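Local coordinates for levoglucosan dehydrogenase (Pseudarthrobacter phenanthrenivorans, PDB 6A3F), which catalyses the NAD(+)-dependent oxidation of levoglucosan to 3-dehydrolevoglucosan, working as a homotetramer of the Gfo/Idh/MocA family, at residues P102-A107 with K199-S204; S194-K199 with A284-H289; G205-I210 with D266-M271. All coordinates share one frame; numbering follows the deposited sequence.

Interaction 1 of 3, residues P102-A107 with K199-S204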
ATOM      1  N   PRO B 102      36.085   0.973   7.510  1.00 29.73           N
ATOM      2  CA  PRO B 102      35.521   0.011   8.436  1.00 29.98           C
ATOM      3  C   PRO B 102      35.764   0.313   9.924  1.00 29.32           C
ATOM      4  O   PRO B 102      36.636   1.120  10.283  1.00 27.38           O
ATOM      5  CB  PRO B 102      36.189  -1.315   8.021  1.00 32.08           C
ATOM      6  CG  PRO B 102      36.489  -1.089   6.530  1.00 29.97           C
ATOM      7  CD  PRO B 102      36.988   0.335   6.538  1.00 31.47           C
ATOM      8  N   ASN B 103      34.983  -0.365  10.777  1.00 26.27           N
ATOM      9  CA  ASN B 103      34.797   0.024  12.209  1.00 31.76           C
ATOM     10  C   ASN B 103      36.128  -0.057  12.973  1.00 27.88           C
ATOM     11  O   ASN B 103      36.285   0.610  13.988  1.00 31.65           O
ATOM     12  CB  ASN B 103      33.754  -0.855  12.930  1.00 33.84           C
ATOM     13  CG  ASN B 103      32.504  -1.114  12.116  1.00 34.62           C
ATOM     14  OD1 ASN B 103      32.297  -0.438  11.110  1.00 38.88           O
ATOM     15  ND2 ASN B 103      31.671  -2.072  12.529  1.00 31.17           N
ATOM     16  N   HIS B 104      37.030  -0.932  12.530  1.00 28.12           N
ATOM     17  CA  HIS B 104      38.247  -1.203  13.291  1.00 32.15           C
ATOM     18  C   HIS B 104      39.219  -0.023  13.247  1.00 34.30           C
ATOM     19  O   HIS B 104      40.054   0.102  14.172  1.00 32.89           O
ATOM     20  CB  HIS B 104      38.890  -2.517  12.827  1.00 33.96           C
ATOM     21  CG  HIS B 104      39.514  -2.491  11.478  1.00 36.93           C
ATOM     22  ND1 HIS B 104      38.828  -2.092  10.345  1.00 37.74           N
ATOM     23  CD2 HIS B 104      40.761  -2.845  11.070  1.00 39.07           C
ATOM     24  CE1 HIS B 104      39.624  -2.186   9.292  1.00 39.39           C
ATOM     25  NE2 HIS B 104      40.829  -2.637   9.714  1.00 37.06           N
ATOM     26  N   LEU B 105      39.117   0.870  12.249  1.00 31.66           N
ATOM     27  CA  LEU B 105      40.060   2.002  12.119  1.00 30.20           C
ATOM     28  C   LEU B 105      39.475   3.327  12.602  1.00 32.10           C
ATOM     29  O   LEU B 105      40.204   4.293  12.671  1.00 31.74           O
ATOM     30  CB  LEU B 105      40.476   2.132  10.656  1.00 34.56           C
ATOM     31  CG  LEU B 105      41.189   0.903  10.096  1.00 37.89           C
ATOM     32  CD1 LEU B 105      41.374   1.021   8.586  1.00 38.94           C
ATOM     33  CD2 LEU B 105      42.520   0.676  10.810  1.00 42.21           C
ATOM     34  N   HIS B 106      38.211   3.394  12.967  1.00 28.76           N
ATOM     35  CA  HIS B 106      37.653   4.683  13.413  1.00 28.44           C
ATOM     36  C   HIS B 106      38.442   5.338  14.553  1.00 26.64           C
ATOM     37  O   HIS B 106      38.630   6.546  14.530  1.00 28.86           O
ATOM     38  CB  HIS B 106      36.209   4.536  13.904  1.00 27.50           C
ATOM     39  CG  HIS B 106      35.264   4.127  12.830  1.00 29.28           C
ATOM     40  ND1 HIS B 106      33.947   3.861  13.093  1.00 25.52           N
ATOM     41  CD2 HIS B 106      35.438   3.889  11.510  1.00 28.86           C
ATOM     42  CE1 HIS B 106      33.354   3.471  11.984  1.00 24.18           C
ATOM     43  NE2 HIS B 106      34.230   3.488  11.005  1.00 26.67           N
ATOM     44  N   ALA B 107      38.811   4.577  15.582  1.00 26.26           N
ATOM     45  CA  ALA B 107      39.257   5.180  16.825  1.00 27.56           C
ATOM     46  C   ALA B 107      40.640   5.798  16.625  1.00 27.50           C
ATOM     47  O   ALA B 107      40.865   6.937  17.017  1.00 31.56           O
ATOM     48  CB  ALA B 107      39.247   4.155  17.931  1.00 29.14           C
ATOM     49  N   LYS B 199      33.917 -10.606  13.838  1.00 31.06           N
ATOM     50  CA  LYS B 199      33.830  -9.878  15.089  1.00 29.86           C
ATOM     51  C   LYS B 199      35.102  -9.059  15.335  1.00 28.20           C
ATOM     52  O   LYS B 199      35.039  -8.036  16.010  1.00 31.18           O
ATOM     53  CB  LYS B 199      33.575 -10.885  16.218  1.00 36.25           C
ATOM     54  CG  LYS B 199      33.539 -10.346  17.639  1.00 39.83           C
ATOM     55  CD  LYS B 199      33.227 -11.490  18.609  1.00 44.39           C
ATOM     56  CE  LYS B 199      32.775 -11.016  19.964  1.00 50.79           C
ATOM     57  NZ  LYS B 199      33.859 -10.276  20.651  1.00 51.87           N
ATOM     58  N   SER B 200      36.250  -9.544  14.868  1.00 33.18           N
ATOM     59  CA  SER B 200      37.566  -8.892  15.151  1.00 33.65           C
ATOM     60  C   SER B 200      37.718  -7.571  14.374  1.00 35.47           C
ATOM     61  O   SER B 200      38.492  -6.705  14.792  1.00 33.93           O
ATOM     62  CB  SER B 200      38.731  -9.851  14.881  1.00 34.49           C
ATOM     63  OG  SER B 200      38.796 -10.197  13.510  1.00 32.40           O
ATOM     64  N   ILE B 201      36.930  -7.363  13.308  1.00 33.18           N
ATOM     65  CA  ILE B 201      36.962  -6.100  12.520  1.00 32.35           C
ATOM     66  C   ILE B 201      35.695  -5.275  12.802  1.00 28.90           C
ATOM     67  O   ILE B 201      35.764  -4.116  13.202  1.00 31.52           O
ATOM     68  CB  ILE B 201      37.132  -6.442  11.033  1.00 32.41           C
ATOM     69  CG1 ILE B 201      38.336  -7.365  10.829  1.00 40.23           C
ATOM     70  CG2 ILE B 201      37.262  -5.180  10.188  1.00 32.36           C
ATOM     71  CD1 ILE B 201      39.639  -6.736  11.292  1.00 43.21           C
ATOM     72  N   ALA B 202      34.547  -5.899  12.631  1.00 28.52           N
ATOM     73  CA  ALA B 202      33.244  -5.186  12.759  1.00 27.15           C
ATOM     74  C   ALA B 202      32.806  -5.044  14.223  1.00 29.30           C
ATOM     75  O   ALA B 202      32.143  -4.066  14.594  1.00 31.03           O
ATOM     76  CB  ALA B 202      32.208  -5.936  11.955  1.00 27.29           C
ATOM     77  N   GLY B 203      33.132  -6.017  15.074  1.00 30.93           N
ATOM     78  CA  GLY B 203      32.694  -5.948  16.478  1.00 30.92           C
ATOM     79  C   GLY B 203      31.397  -6.702  16.703  1.00 32.61           C
ATOM     80  O   GLY B 203      31.275  -7.486  17.662  1.00 33.54           O
ATOM     81  N   SER B 204      30.433  -6.471  15.802  1.00 27.45           N
ATOM     82  CA  SER B 204      29.160  -7.193  15.759  1.00 26.08           C
ATOM     83  C   SER B 204      28.653  -7.193  14.316  1.00 22.38           C
ATOM     84  O   SER B 204      29.286  -6.617  13.485  1.00 24.66           O
ATOM     85  CB  SER B 204      28.135  -6.576  16.710  1.00 25.95           C
ATOM     86  OG  SER B 204      27.817  -5.233  16.311  1.00 25.15           O
TER
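The contact between N103-H104 and I201-A202 is a partly buried interdomain packing, set where a turn leading into helix 106-115 meets the short, weakly bonded helix 199-202. CA atoms pair as N103 with A202 (5.5 Å) and H104 with I201 (5.1 Å). A single hydrogen bond joins the segments: N103 ND2 donates to A202 O over 2.9 Å with an N-H...O angle of 162°. The acceptor lies close to the amide plane of N103, and the donor meets A202 O in the carbonyl plane, on a lone pair. In a Gfo/Idh/MocA enzyme this bond ties the nucleotide-binding Rossmann domain to the C-terminal substrate-binding domain, and N103 and H106 themselves bind NADH. Next to this bond the H104 and I201 side chains run alongside each other in the same direction. I201 CG2 makes a CH-pi contact over one face of the imidazole, 3.8 Å from its centroid, while L105 CG covers the opposite face. The methyl is displaced toward the ring's rim, I201 CG2 lying 3.5 Å from H104 ND1, which is buried here with no polar partner in the model. A chi1 of 71° swings the H104 ring so that this face meets the methyl, and H104 CB rests 3.5 Å from I201 O.

Interaction 2 of 3, residues S194-K199 with A284-H289. With SO4 (sulfate ion), chain E.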
ATOM      1  N   SER B 194      33.167 -11.439   4.451  1.00 33.38           N
ATOM      2  CA  SER B 194      33.814 -10.192   4.398  1.00 31.07           C
ATOM      3  C   SER B 194      33.987  -9.707   5.833  1.00 30.70           C
ATOM      4  O   SER B 194      33.560 -10.405   6.797  1.00 33.84           O
ATOM      5  CB  SER B 194      33.025  -9.208   3.570  1.00 33.80           C
ATOM      6  OG  SER B 194      31.808  -8.871   4.224  1.00 34.21           O
ATOM      7  N   TRP B 195      34.568  -8.524   5.965  1.00 29.33           N
ATOM      8  CA  TRP B 195      34.837  -7.934   7.251  1.00 31.49           C
ATOM      9  C   TRP B 195      33.546  -7.752   8.062  1.00 29.43           C
ATOM     10  O   TRP B 195      33.619  -7.753   9.299  1.00 27.76           O
ATOM     11  CB  TRP B 195      35.604  -6.625   7.127  1.00 30.75           C
ATOM     12  CG  TRP B 195      34.821  -5.441   6.638  1.00 30.05           C
ATOM     13  CD1 TRP B 195      34.746  -5.010   5.346  1.00 31.61           C
ATOM     14  CD2 TRP B 195      34.024  -4.515   7.419  1.00 29.59           C
ATOM     15  NE1 TRP B 195      33.979  -3.877   5.272  1.00 31.13           N
ATOM     16  CE2 TRP B 195      33.511  -3.557   6.519  1.00 27.49           C
ATOM     17  CE3 TRP B 195      33.704  -4.390   8.785  1.00 27.67           C
ATOM     18  CZ2 TRP B 195      32.686  -2.497   6.930  1.00 28.75           C
ATOM     19  CZ3 TRP B 195      32.909  -3.339   9.194  1.00 31.87           C
ATOM     20  CH2 TRP B 195      32.418  -2.391   8.275  1.00 27.95           C
ATOM     21  N   ARG B 196      32.417  -7.521   7.384  1.00 26.72           N
ATOM     22  CA  ARG B 196      31.150  -7.307   8.104  1.00 25.54           C
ATOM     23  C   ARG B 196      30.699  -8.592   8.810  1.00 25.38           C
ATOM     24  O   ARG B 196      29.786  -8.526   9.649  1.00 26.07           O
ATOM     25  CB  ARG B 196      30.027  -6.851   7.141  1.00 27.28           C
ATOM     26  CG  ARG B 196      30.227  -5.471   6.540  1.00 30.19           C
ATOM     27  CD  ARG B 196      29.034  -5.016   5.714  1.00 31.46           C
ATOM     28  NE  ARG B 196      29.188  -3.618   5.365  1.00 39.05           N
ATOM     29  CZ  ARG B 196      30.023  -3.170   4.444  1.00 42.20           C
ATOM     30  NH1 ARG B 196      30.734  -4.032   3.728  1.00 46.14           N
ATOM     31  NH2 ARG B 196      30.190  -1.866   4.279  1.00 37.08           N
ATOM     32  N   PHE B 197      31.332  -9.748   8.534  1.00 25.18           N
ATOM     33  CA  PHE B 197      30.987 -10.975   9.216  1.00 25.30           C
ATOM     34  C   PHE B 197      32.079 -11.378  10.212  1.00 29.62           C
ATOM     35  O   PHE B 197      32.033 -12.507  10.703  1.00 30.85           O
ATOM     36  CB  PHE B 197      30.685 -12.088   8.210  1.00 26.59           C
ATOM     37  CG  PHE B 197      29.495 -11.776   7.344  1.00 25.77           C
ATOM     38  CD1 PHE B 197      28.206 -11.925   7.833  1.00 23.96           C
ATOM     39  CD2 PHE B 197      29.658 -11.241   6.076  1.00 27.62           C
ATOM     40  CE1 PHE B 197      27.108 -11.582   7.067  1.00 23.59           C
ATOM     41  CE2 PHE B 197      28.559 -10.852   5.323  1.00 27.61           C
ATOM     42  CZ  PHE B 197      27.284 -11.028   5.814  1.00 24.71           C
ATOM     43  N   GLN B 198      32.957 -10.455  10.589  1.00 31.46           N
ATOM     44  CA  GLN B 198      34.127 -10.843  11.412  1.00 31.64           C
ATOM     45  C   GLN B 198      34.151  -9.994  12.673  1.00 31.10           C
ATOM     46  O   GLN B 198      34.425  -8.823  12.591  1.00 27.57           O
ATOM     47  CB  GLN B 198      35.411 -10.648  10.604  1.00 33.95           C
ATOM     48  CG  GLN B 198      35.475 -11.539   9.385  1.00 35.69           C
ATOM     49  CD  GLN B 198      36.856 -11.625   8.794  1.00 45.84           C
ATOM     50  OE1 GLN B 198      37.299 -10.741   8.049  1.00 50.50           O
ATOM     51  NE2 GLN B 198      37.521 -12.729   9.080  1.00 49.42           N
ATOM     52  N   LYS B 199      33.917 -10.606  13.838  1.00 31.06           N
ATOM     53  CA  LYS B 199      33.830  -9.878  15.089  1.00 29.86           C
ATOM     54  C   LYS B 199      35.102  -9.059  15.335  1.00 28.20           C
ATOM     55  O   LYS B 199      35.039  -8.036  16.010  1.00 31.18           O
ATOM     56  CB  LYS B 199      33.575 -10.885  16.218  1.00 36.25           C
ATOM     57  CG  LYS B 199      33.539 -10.346  17.639  1.00 39.83           C
ATOM     58  CD  LYS B 199      33.227 -11.490  18.609  1.00 44.39           C
ATOM     59  CE  LYS B 199      32.775 -11.016  19.964  1.00 50.79           C
ATOM     60  NZ  LYS B 199      33.859 -10.276  20.651  1.00 51.87           N
ATOM     61  N   ALA B 284      16.496  -6.335  14.040  1.00 19.93           N
ATOM     62  CA  ALA B 284      17.248  -6.133  12.777  1.00 18.43           C
ATOM     63  C   ALA B 284      17.746  -7.494  12.281  1.00 20.28           C
ATOM     64  O   ALA B 284      18.052  -8.376  13.095  1.00 19.93           O
ATOM     65  CB  ALA B 284      18.348  -5.106  12.953  1.00 18.61           C
ATOM     66  N   THR B 285      17.803  -7.671  10.956  1.00 19.65           N
ATOM     67  CA  THR B 285      18.272  -8.906  10.368  1.00 20.75           C
ATOM     68  C   THR B 285      18.859  -8.634   8.977  1.00 22.88           C
ATOM     69  O   THR B 285      18.464  -7.696   8.266  1.00 19.59           O
ATOM     70  CB  THR B 285      17.144  -9.950  10.316  1.00 21.58           C
ATOM     71  OG1 THR B 285      17.724 -11.217  10.010  1.00 22.29           O
ATOM     72  CG2 THR B 285      16.069  -9.609   9.298  1.00 23.90           C
ATOM     73  N   ARG B 286      19.781  -9.526   8.601  1.00 20.93           N
ATOM     74  CA  ARG B 286      20.310  -9.643   7.267  1.00 21.80           C
ATOM     75  C   ARG B 286      19.650 -10.806   6.511  1.00 19.07           C
ATOM     76  O   ARG B 286      20.031 -11.071   5.351  1.00 21.38           O
ATOM     77  CB  ARG B 286      21.822  -9.863   7.375  1.00 20.80           C
ATOM     78  CG  ARG B 286      22.587  -8.679   7.906  1.00 22.79           C
ATOM     79  CD  ARG B 286      24.099  -8.927   8.041  1.00 22.08           C
ATOM     80  NE  ARG B 286      24.779  -7.687   8.314  1.00 21.89           N
ATOM     81  CZ  ARG B 286      26.026  -7.578   8.763  1.00 22.09           C
ATOM     82  NH1 ARG B 286      26.694  -8.647   9.184  1.00 20.74           N
ATOM     83  NH2 ARG B 286      26.614  -6.395   8.781  1.00 20.08           N
ATOM     84  N   ASN B 287      18.643 -11.471   7.085  1.00 19.02           N
ATOM     85  CA  ASN B 287      18.136 -12.744   6.570  1.00 20.44           C
ATOM     86  C   ASN B 287      16.616 -12.707   6.413  1.00 20.67           C
ATOM     87  O   ASN B 287      15.927 -13.609   6.864  1.00 18.33           O
ATOM     88  CB  ASN B 287      18.560 -13.923   7.464  1.00 19.29           C
ATOM     89  CG  ASN B 287      20.056 -14.078   7.495  1.00 19.68           C
ATOM     90  OD1 ASN B 287      20.750 -13.248   8.090  1.00 21.52           O
ATOM     91  ND2 ASN B 287      20.572 -15.067   6.762  1.00 19.67           N
ATOM     92  N   ALA B 288      16.085 -11.609   5.828  1.00 18.94           N
ATOM     93  CA  ALA B 288      14.678 -11.467   5.580  1.00 17.98           C
ATOM     94  C   ALA B 288      14.412 -11.292   4.074  1.00 17.68           C
ATOM     95  O   ALA B 288      14.402 -10.188   3.581  1.00 19.59           O
ATOM     96  CB  ALA B 288      14.175 -10.290   6.369  1.00 17.24           C
ATOM     97  N   HIS B 289      14.261 -12.397   3.359  1.00 19.15           N
ATOM     98  CA  HIS B 289      14.050 -12.375   1.916  1.00 17.20           C
ATOM     99  C   HIS B 289      12.887 -11.419   1.616  1.00 19.18           C
ATOM    100  O   HIS B 289      11.839 -11.507   2.249  1.00 18.59           O
ATOM    101  CB  HIS B 289      13.738 -13.787   1.415  1.00 19.12           C
ATOM    102  CG  HIS B 289      14.959 -14.639   1.305  1.00 21.64           C
ATOM    103  ND1 HIS B 289      15.972 -14.354   0.396  1.00 19.70           N
ATOM    104  CD2 HIS B 289      15.300 -15.795   1.941  1.00 24.12           C
ATOM    105  CE1 HIS B 289      16.914 -15.300   0.503  1.00 22.07           C
ATOM    106  NE2 HIS B 289      16.513 -16.215   1.438  1.00 21.35           N
TER
HETATM  107  S   SO4 E 401      33.268  -1.664   2.298  1.00 84.96           S
HETATM  108  O1  SO4 E 401      32.611  -0.721   3.242  1.00 81.75           O
HETATM  109  O2  SO4 E 401      32.450  -2.907   2.151  1.00 73.69           O
HETATM  110  O3  SO4 E 401      33.444  -0.990   0.967  1.00 72.94           O
HETATM  111  O4  SO4 E 401      34.589  -2.020   2.889  1.00 71.92           O
HETATM  112  O   HOH W   1      28.834  -6.005  10.571  1.00 25.24           O
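R286 reaches across from the end of strand 279-285 to the R196 carbonyl and the F197 ring, joining the large mixed sheet of the C-terminal Gfo/Idh/MocA domain to the loop that precedes helix 199-202. The backbones stay far apart, 10.9 Å between the CA atoms of F197 and R286, and an arginine chain extended from CG to NE spans the gap. Its tip is the tightly packed part. R286 NH1 donates to R196 O at 3.1 Å and 163°; the acceptor lies near the guanidinium plane, whereas the donor stands 51° out of the carbonyl plane. The same NH1 approaches F197 CE1 obliquely at 3.6 Å, the ring and guanidinium planes being steeply inclined to each other. R286 NH2 is salt-bridged to D209, a levoglucosan-binding residue, which probably offsets the nearness of a second arginine: R196 NE is 5.1 Å from R286 NH2, and the two side chains run crosswise. A water lies 2.8 Å from R196 O and accepts from R286 NH2, bridging the two.

The other end of R196 turns away from buried R286 to a partly exposed side, where a small ion rather than protein takes up the polar groups. R196 and W195 both bind NADH, and R196 also binds levoglucosan; in this apo crystal they hold a sulfate ion, probably from the crystallisation liquor. The R196 guanidinium lies with one face over W195 CZ2 and presents its edge to the ion, R196 NH2 donating to sulfate O1 at 2.9 Å. W195 NE1 donates to sulfate O4, while R196 NH1 reaches sulfate O2 at 2.6 Å.

Interaction 3 of 3, residues G205-I210 with D266-M271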
ATOM      1  N   GLY B 205      27.514  -7.841  14.064  1.00 22.94           N
ATOM      2  CA  GLY B 205      26.964  -8.051  12.721  1.00 24.20           C
ATOM      3  C   GLY B 205      25.795  -7.113  12.464  1.00 20.98           C
ATOM      4  O   GLY B 205      26.023  -5.907  12.403  1.00 22.35           O
ATOM      5  N   ALA B 206      24.579  -7.653  12.428  1.00 21.54           N
ATOM      6  CA  ALA B 206      23.356  -6.804  12.250  1.00 21.20           C
ATOM      7  C   ALA B 206      23.266  -5.743  13.349  1.00 21.98           C
ATOM      8  O   ALA B 206      22.973  -4.559  13.070  1.00 22.75           O
ATOM      9  CB  ALA B 206      22.134  -7.670  12.219  1.00 25.35           C
ATOM     10  N   LEU B 207      23.579  -6.120  14.585  1.00 19.30           N
ATOM     11  CA  LEU B 207      23.527  -5.181  15.688  1.00 21.02           C
ATOM     12  C   LEU B 207      24.266  -3.873  15.353  1.00 24.15           C
ATOM     13  O   LEU B 207      23.656  -2.815  15.356  1.00 22.03           O
ATOM     14  CB  LEU B 207      24.094  -5.858  16.935  1.00 22.46           C
ATOM     15  CG  LEU B 207      24.203  -4.947  18.144  1.00 22.80           C
ATOM     16  CD1 LEU B 207      22.849  -4.366  18.532  1.00 22.39           C
ATOM     17  CD2 LEU B 207      24.838  -5.675  19.314  1.00 24.82           C
ATOM     18  N   GLY B 208      25.605  -3.907  15.138  1.00 23.64           N
ATOM     19  CA  GLY B 208      26.362  -2.695  14.904  1.00 22.88           C
ATOM     20  C   GLY B 208      26.073  -2.033  13.557  1.00 21.38           C
ATOM     21  O   GLY B 208      26.239  -0.813  13.400  1.00 23.86           O
ATOM     22  N   ASP B 209      25.818  -2.851  12.544  1.00 21.05           N
ATOM     23  CA  ASP B 209      25.700  -2.364  11.187  1.00 22.10           C
ATOM     24  C   ASP B 209      24.332  -1.686  10.929  1.00 23.70           C
ATOM     25  O   ASP B 209      24.282  -0.610  10.285  1.00 23.09           O
ATOM     26  CB  ASP B 209      25.888  -3.507  10.189  1.00 22.50           C
ATOM     27  CG  ASP B 209      26.044  -3.038   8.760  1.00 24.22           C
ATOM     28  OD1 ASP B 209      26.519  -1.917   8.557  1.00 23.74           O
ATOM     29  OD2 ASP B 209      25.712  -3.817   7.840  1.00 21.70           O
ATOM     30  N   ILE B 210      23.258  -2.312  11.402  1.00 22.20           N
ATOM     31  CA  ILE B 210      21.911  -1.812  11.015  1.00 20.55           C
ATOM     32  C   ILE B 210      21.046  -1.550  12.244  1.00 22.41           C
ATOM     33  O   ILE B 210      20.284  -0.580  12.251  1.00 21.20           O
ATOM     34  CB  ILE B 210      21.226  -2.695   9.966  1.00 19.30           C
ATOM     35  CG1 ILE B 210      21.197  -4.173  10.343  1.00 18.35           C
ATOM     36  CG2 ILE B 210      21.859  -2.435   8.599  1.00 19.00           C
ATOM     37  CD1 ILE B 210      20.385  -5.064   9.399  1.00 17.52           C
ATOM     38  N   ASP B 266      23.608 -12.455  12.804  1.00 21.14           N
ATOM     39  CA  ASP B 266      22.825 -12.138  11.591  1.00 22.62           C
ATOM     40  C   ASP B 266      21.528 -11.363  11.950  1.00 23.46           C
ATOM     41  O   ASP B 266      20.945 -10.676  11.094  1.00 21.85           O
ATOM     42  CB  ASP B 266      22.411 -13.398  10.850  1.00 22.77           C
ATOM     43  CG  ASP B 266      23.581 -14.047  10.080  1.00 21.87           C
ATOM     44  OD1 ASP B 266      24.521 -13.337   9.623  1.00 22.40           O
ATOM     45  OD2 ASP B 266      23.485 -15.302   9.978  1.00 24.27           O
ATOM     46  N   GLU B 267      21.153 -11.425  13.226  1.00 22.65           N
ATOM     47  CA  GLU B 267      19.844 -10.958  13.667  1.00 22.56           C
ATOM     48  C   GLU B 267      19.884 -10.634  15.155  1.00 23.40           C
ATOM     49  O   GLU B 267      20.526 -11.377  15.931  1.00 20.87           O
ATOM     50  CB  GLU B 267      18.783 -12.015  13.384  1.00 19.78           C
ATOM     51  CG  GLU B 267      17.367 -11.577  13.754  1.00 22.52           C
ATOM     52  CD  GLU B 267      16.261 -12.414  13.129  1.00 22.84           C
ATOM     53  OE1 GLU B 267      16.480 -12.941  12.055  1.00 22.41           O
ATOM     54  OE2 GLU B 267      15.171 -12.548  13.739  1.00 25.80           O
ATOM     55  N   VAL B 268      19.232  -9.507  15.517  1.00 22.13           N
ATOM     56  CA  VAL B 268      19.102  -9.108  16.878  1.00 22.58           C
ATOM     57  C   VAL B 268      17.636  -8.740  17.128  1.00 22.38           C
ATOM     58  O   VAL B 268      17.022  -8.064  16.317  1.00 18.99           O
ATOM     59  CB  VAL B 268      20.039  -7.942  17.238  1.00 23.17           C
ATOM     60  CG1 VAL B 268      19.856  -6.724  16.348  1.00 23.77           C
ATOM     61  CG2 VAL B 268      19.896  -7.547  18.703  1.00 23.27           C
ATOM     62  N   MET B 269      17.058  -9.239  18.214  1.00 20.86           N
ATOM     63  CA  MET B 269      15.860  -8.588  18.730  1.00 22.24           C
ATOM     64  C   MET B 269      16.072  -8.213  20.193  1.00 24.38           C
ATOM     65  O   MET B 269      16.727  -8.943  20.945  1.00 23.84           O
ATOM     66  CB  MET B 269      14.606  -9.452  18.550  1.00 25.18           C
ATOM     67  CG  MET B 269      14.505 -10.684  19.395  1.00 27.20           C
ATOM     68  SD  MET B 269      13.005 -11.713  19.110  1.00 29.27           S
ATOM     69  CE  MET B 269      13.564 -13.258  19.828  1.00 32.75           C
ATOM     70  N   THR B 270      15.537  -7.061  20.578  1.00 22.60           N
ATOM     71  CA  THR B 270      15.697  -6.619  21.955  1.00 22.56           C
ATOM     72  C   THR B 270      14.416  -5.915  22.383  1.00 23.73           C
ATOM     73  O   THR B 270      13.887  -5.081  21.604  1.00 20.52           O
ATOM     74  CB  THR B 270      16.931  -5.730  22.121  1.00 24.11           C
ATOM     75  OG1 THR B 270      17.099  -5.484  23.526  1.00 22.85           O
ATOM     76  CG2 THR B 270      16.849  -4.413  21.374  1.00 25.38           C
ATOM     77  N   MET B 271      13.965  -6.213  23.615  1.00 23.22           N
ATOM     78  CA  MET B 271      12.970  -5.377  24.262  1.00 20.51           C
ATOM     79  C   MET B 271      13.688  -4.227  24.979  1.00 20.87           C
ATOM     80  O   MET B 271      14.901  -4.284  25.265  1.00 23.06           O
ATOM     81  CB  MET B 271      12.101  -6.168  25.231  1.00 23.31           C
ATOM     82  CG  MET B 271      11.442  -7.412  24.642  1.00 25.46           C
ATOM     83  SD  MET B 271      10.172  -8.172  25.700  1.00 26.86           S
ATOM     84  CE  MET B 271      11.205  -8.996  26.922  1.00 27.11           C
TER
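At A206 and D266 the backbones come within 5.4 Å of each other, CA to CA, and L207 and V268 follow at 6.0 Å as the first turn of helix 206-221 passes the start of strand 267-274. This is helix-on-sheet packing in the alpha/beta C-terminal domain: the helix lies against the large mixed sheet, in which strand 267-274 runs antiparallel to both its neighbours, 225-233 and 279-285. G205 occupies the N-cap position, and the turn is wound by D209 N to G205 O at 3.1 Å and I210 N to A206 O at 2.8 Å, widening to a pi-type turn over 207-210. On the strand side D266 and E267 both face S233, a classic beta bulge at the start of the strand, beside the N-terminal end of the helix.

Between the segments, the helix offers a methyl to the strand's backbone, and apolar side chains meet beside it. A206 CB points at the bulge and touches D266 O at 3.4 Å. V268 projects toward the helix, and its chi1 of 56° tucks CG1 back over the strand's own main chain, which sets that methyl against the helix backbone, V268 CG1 to L207 CA being 4.0 Å. Helix 380-399 also packs on both L207 and V268, so the pair is enclosed in the domain core.

The acidic groups turn elsewhere. D266 OD2 accepts from the backbone N atoms of W235 and I236, and E267 OE2 is bonded to S176 of the second subunit. D209 OD1 forms a salt bridge with K124 NZ, of another levoglucosan-binding residue. Beyond V268 CG1, its second methyl completes the packing, with V268 CG2 4.3 Å from L207 CD1.

Starting from the N terminus, the chain leaves the Rossmann domain's strand 96-100, and interaction 1 closes the first long loop when 199-204 returns to 102-107, tying the two domains together. Interaction 2 opens at 194-199, before that loop has closed, so the two cross; they share K199, and W195 packs on N103 and I201. Interaction 3 begins directly after interaction 1, in series with it, and is nested inside the loop that interaction 2 closes at 284-289. Interactions 2 and 3 meet on neighbouring strands 267-274 and 279-285, where A284 N lies 2.9 Å from V268 O, and both segments 266-271 and 284-289 also touch the second subunit.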